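Local coordinates for p-47 protein (Clostridium botulinum E1 str. 'BoNT E Beluga', PDB 5WIX) that is of unknown function but has a TULIP-type fold resembling that of bactericidal/permeability-increasing protein, and so may bind lipid, at residues K241-M244 with E245-L249; N269-D272 with T273-I276. One frame throughout, in Å; residues are numbered along the deposited sequence.

Contact 1 (K241-M244 with E245-L249); sequences KLFM and ENLLL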
loop_
_atom_site.group_PDB
_atom_site.type_symbol
_atom_site.label_atom_id
_atom_site.label_comp_id
_atom_site.label_asym_id
_atom_site.label_seq_id
_atom_site.Cartn_x
_atom_site.Cartn_y
_atom_site.Cartn_z
ATOM N N LYS A 241 -4.328 -6.639 -8.206
ATOM C CA LYS A 241 -3.688 -7.927 -8.446
ATOM C C LYS A 241 -3.163 -8.514 -7.144
ATOM O O LYS A 241 -3.623 -9.575 -6.706
ATOM C CB LYS A 241 -2.552 -7.809 -9.474
ATOM C CG LYS A 241 -1.875 -9.143 -9.816
ATOM C CD LYS A 241 -0.865 -9.014 -10.974
ATOM C CE LYS A 241 0.587 -9.120 -10.485
ATOM N NZ LYS A 241 0.803 -10.227 -9.483
ATOM N N LEU A 242 -2.235 -7.818 -6.497
ATOM C CA LEU A 242 -1.645 -8.324 -5.251
ATOM C C LEU A 242 -2.702 -8.754 -4.239
ATOM O O LEU A 242 -2.530 -9.733 -3.496
ATOM C CB LEU A 242 -0.741 -7.264 -4.635
ATOM C CG LEU A 242 0.501 -6.950 -5.471
ATOM C CD1 LEU A 242 1.381 -5.977 -4.724
ATOM C CD2 LEU A 242 1.280 -8.213 -5.781
ATOM N N PHE A 243 -3.808 -8.023 -4.230
ATOM C CA PHE A 243 -4.930 -8.374 -3.372
ATOM C C PHE A 243 -5.531 -9.720 -3.762
ATOM O O PHE A 243 -5.699 -10.603 -2.912
ATOM C CB PHE A 243 -6.008 -7.312 -3.445
ATOM C CG PHE A 243 -7.340 -7.769 -2.926
ATOM C CD1 PHE A 243 -7.571 -7.873 -1.559
ATOM C CD2 PHE A 243 -8.375 -8.062 -3.807
ATOM C CE1 PHE A 243 -8.816 -8.271 -1.076
ATOM C CE2 PHE A 243 -9.624 -8.465 -3.328
ATOM C CZ PHE A 243 -9.846 -8.570 -1.965
ATOM N N MET A 244 -5.869 -9.858 -5.045
ATOM C CA MET A 244 -6.404 -11.108 -5.570
ATOM C C MET A 244 -5.476 -12.291 -5.252
ATOM O O MET A 244 -5.904 -13.292 -4.662
ATOM C CB MET A 244 -6.614 -11.010 -7.085
ATOM C CG MET A 244 -7.876 -10.260 -7.540
ATOM S SD MET A 244 -9.350 -10.588 -6.551
ATOM C CE MET A 244 -10.615 -10.553 -7.829
ATOM N N GLU A 245 -4.206 -12.147 -5.631
ATOM C CA GLU A 245 -3.226 -13.218 -5.495
ATOM C C GLU A 245 -2.857 -13.542 -4.051
ATOM O O GLU A 245 -2.798 -14.711 -3.670
ATOM C CB GLU A 245 -1.957 -12.863 -6.266
ATOM C CG GLU A 245 -1.038 -14.032 -6.547
ATOM C CD GLU A 245 0.190 -13.622 -7.330
ATOM O OE1 GLU A 245 0.399 -12.402 -7.513
ATOM O OE2 GLU A 245 0.947 -14.516 -7.761
ATOM N N ASN A 246 -2.611 -12.524 -3.237
ATOM C CA ASN A 246 -1.997 -12.803 -1.945
ATOM C C ASN A 246 -2.930 -12.615 -0.764
ATOM O O ASN A 246 -2.579 -12.968 0.369
ATOM C CB ASN A 246 -0.744 -11.952 -1.788
ATOM C CG ASN A 246 0.232 -12.172 -2.928
ATOM O OD1 ASN A 246 0.165 -11.490 -3.956
ATOM N ND2 ASN A 246 1.124 -13.157 -2.767
ATOM N N LEU A 247 -4.131 -12.105 -1.025
ATOM C CA LEU A 247 -5.073 -11.896 0.072
ATOM C C LEU A 247 -6.329 -12.743 -0.064
ATOM O O LEU A 247 -6.703 -13.462 0.872
ATOM C CB LEU A 247 -5.435 -10.414 0.188
ATOM C CG LEU A 247 -4.337 -9.664 0.938
ATOM C CD1 LEU A 247 -4.655 -8.177 1.104
ATOM C CD2 LEU A 247 -4.160 -10.349 2.287
ATOM N N LEU A 248 -6.982 -12.666 -1.216
ATOM C CA LEU A 248 -8.197 -13.443 -1.414
ATOM C C LEU A 248 -7.904 -14.933 -1.675
ATOM O O LEU A 248 -8.268 -15.802 -0.864
ATOM C CB LEU A 248 -9.017 -12.867 -2.564
ATOM C CG LEU A 248 -10.378 -13.534 -2.730
ATOM C CD1 LEU A 248 -11.269 -13.226 -1.527
ATOM C CD2 LEU A 248 -11.042 -13.099 -4.013
ATOM N N LEU A 249 -7.250 -15.213 -2.802
ATOM C CA LEU A 249 -6.943 -16.585 -3.222
ATOM C C LEU A 249 -6.472 -17.527 -2.098
ATOM O O LEU A 249 -7.048 -18.602 -1.931
ATOM C CB LEU A 249 -5.904 -16.563 -4.337
ATOM C CG LEU A 249 -5.649 -17.877 -5.051
ATOM C CD1 LEU A 249 -6.848 -18.182 -5.923
ATOM C CD2 LEU A 249 -4.386 -17.780 -5.887
#
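Lys241 and Glu245, one turn apart on helix 240-252, which widens to a pi-type turn at residues 245-248, run side by side and join in a salt bridge of 3.0 Å from NZ to OE1. Glu245 reaches out extended beyond CG, whereas the lysine bends at its last two torsions (chi4 44°), which brings its amine round to the carboxylate. Farther along, Phe243 crosses Leu247 at about a right angle: ring atom CD1 lies 3.8 Å from Leu247 CB, and CZ approaches Leu248 CB more loosely. Met244 instead lies alongside Leu248, with SD 4.0 Å from CD2.

The backbone bonds follow the change of pitch. An ordinary alpha-helical bond joins Glu245 N to Lys241 O at 2.8 Å, and Asn246 N follows suit with Leu242 O. Phe243 O then accepts two donors, Leu247 N at 2.9 Å and Leu248 N at 3.0 Å; the nearer bond is the more bent (138° at the hydrogen).

Beyond the helix, the Phe243 ring meets that of Phe426 with the planes about 15° apart. Met244 and Leu248 both rest on Leu312, joining the helix to strand 311-322 of the sheet that also holds strands 265-269 and 293-307. Leu249 N, bonded to Met244 O, repeats the five-residue spacing of Leu248 N to Phe243 O, while Leu249 O is itself hydrogen-bonded to Ser253 OG.

Contact 2 (N269-D272 with T273-I276); sequences NTSD and TTGI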
loop_
_atom_site.group_PDB
_atom_site.type_symbol
_atom_site.label_atom_id
_atom_site.label_comp_id
_atom_site.label_asym_id
_atom_site.label_seq_id
_atom_site.Cartn_x
_atom_site.Cartn_y
_atom_site.Cartn_z
ATOM N N ASN A 269 -3.610 -12.037 -15.674
ATOM C CA ASN A 269 -3.466 -10.597 -15.825
ATOM C C ASN A 269 -4.442 -10.006 -16.852
ATOM O O ASN A 269 -4.697 -10.606 -17.903
ATOM C CB ASN A 269 -2.019 -10.258 -16.203
ATOM C CG ASN A 269 -1.055 -10.393 -15.026
ATOM O OD1 ASN A 269 -1.439 -10.813 -13.933
ATOM N ND2 ASN A 269 0.206 -10.031 -15.250
ATOM N N THR A 270 -4.999 -8.838 -16.522
ATOM C CA THR A 270 -5.803 -8.040 -17.459
ATOM C C THR A 270 -5.209 -6.626 -17.582
ATOM O O THR A 270 -5.404 -5.931 -18.581
ATOM C CB THR A 270 -7.292 -7.956 -17.025
ATOM O OG1 THR A 270 -7.392 -8.077 -15.601
ATOM C CG2 THR A 270 -8.106 -9.064 -17.671
ATOM N N SER A 271 -4.505 -6.220 -16.528
ATOM C CA SER A 271 -3.568 -5.106 -16.553
ATOM C C SER A 271 -2.318 -5.569 -15.801
ATOM O O SER A 271 -2.212 -6.740 -15.427
ATOM C CB SER A 271 -4.173 -3.853 -15.907
ATOM O OG SER A 271 -3.309 -2.726 -16.000
ATOM N N ASP A 272 -1.372 -4.670 -15.565
ATOM C CA ASP A 272 -0.241 -5.016 -14.713
ATOM C C ASP A 272 -0.627 -4.813 -13.261
ATOM O O ASP A 272 0.181 -5.053 -12.366
ATOM C CB ASP A 272 0.996 -4.186 -15.051
ATOM C CG ASP A 272 1.424 -4.340 -16.491
ATOM O OD1 ASP A 272 1.877 -5.449 -16.849
ATOM O OD2 ASP A 272 1.312 -3.354 -17.259
ATOM N N THR A 273 -1.865 -4.368 -13.027
ATOM C CA THR A 273 -2.402 -4.202 -11.665
ATOM C C THR A 273 -3.841 -4.727 -11.528
ATOM O O THR A 273 -4.392 -4.776 -10.431
ATOM C CB THR A 273 -2.390 -2.737 -11.243
ATOM O OG1 THR A 273 -3.109 -1.966 -12.216
ATOM C CG2 THR A 273 -0.957 -2.219 -11.138
ATOM N N THR A 274 -4.443 -5.106 -12.651
ATOM C CA THR A 274 -5.794 -5.657 -12.671
ATOM C C THR A 274 -5.709 -7.166 -12.890
ATOM O O THR A 274 -4.969 -7.617 -13.766
ATOM C CB THR A 274 -6.630 -4.999 -13.784
ATOM O OG1 THR A 274 -6.581 -3.582 -13.616
ATOM C CG2 THR A 274 -8.074 -5.437 -13.745
ATOM N N GLY A 275 -6.454 -7.947 -12.107
ATOM C CA GLY A 275 -6.338 -9.395 -12.178
ATOM C C GLY A 275 -7.572 -10.234 -11.865
ATOM O O GLY A 275 -8.355 -9.905 -10.964
ATOM N N ILE A 276 -7.728 -11.336 -12.605
ATOM C CA ILE A 276 -8.834 -12.283 -12.414
ATOM C C ILE A 276 -8.385 -13.658 -11.876
ATOM O O ILE A 276 -7.340 -14.184 -12.266
ATOM C CB ILE A 276 -9.598 -12.495 -13.738
ATOM C CG1 ILE A 276 -10.364 -11.231 -14.100
ATOM C CG2 ILE A 276 -10.575 -13.660 -13.640
ATOM C CD1 ILE A 276 -11.357 -11.429 -15.226
#
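Thr270 and Thr274 meet with their side chains crossed at about a right angle, the hydroxyl of one against the methyl of the other. In Thr274 the methyl is anti to the backbone N and OG1 lies beside that N (chi1 -54°), an orientation that divides its two branches between neighbours: CG2 comes within 3.3 Å of Thr270 OG1, and OG1 approaches Ser271 CB. The Thr270 hydroxyl also lies near Thr274 O, to which it makes a weak hydrogen bond of 3.1 Å.

That same carbonyl oxygen takes two backbone donors, Thr270 N at 3.0 Å and Ser271 N at 3.1 Å. Both bonds are nearly straight at the hydrogen and both donors approach from one face of the carbonyl plane. Two successive N-H groups sharing one acceptor across the hairpin is the pattern of a classic beta bulge, here at the closed end of the beta hairpin linking strand 265-269 to strand 275-279. The chain reverses through Asp272 and Thr273. Next to the bulge, on the strand side, Asn269 and Gly275 form an antiparallel non-hydrogen-bonded pair, their CA atoms 4.8 Å apart.

At the turn, Ser271 holds OG on the far side of CB from its own N, bringing the hydroxyl toward Thr273, 3.7 Å from Thr273 N and 3.9 Å from Thr273 OG1. The Thr273 methyl packs instead against the preceding peptide, with CG2 3.3 Å from Asp272 O. Outside the hairpin, the Asp272 side chain touches Arg214 and that of Thr273 touches Asp24 and Ser239, while Glu240 OE1 accepts a hydrogen bond from Gly275 N.

Overall arrangement
The two contacts lie next to each other, with centres 11 Å apart, yet differ in burial. Contact 1 is largely buried, held within helix 240-252 by apolar side chains and successive backbone bonds, with one charged pair at its more exposed side. Contact 2 is a surface hairpin end built from small hydroxyl side chains about a shared carbonyl oxygen. The start of the helix meets this hairpin directly: Lys241 N is 2.9 Å from Thr273 O, a probable hydrogen bond, Lys241 CD packs on Asn269 OD1, and Met244 CG packs on Gly275 O. The helix thus rests on the same sheet whose strands 265-269 and 275-279 contact 2 connects.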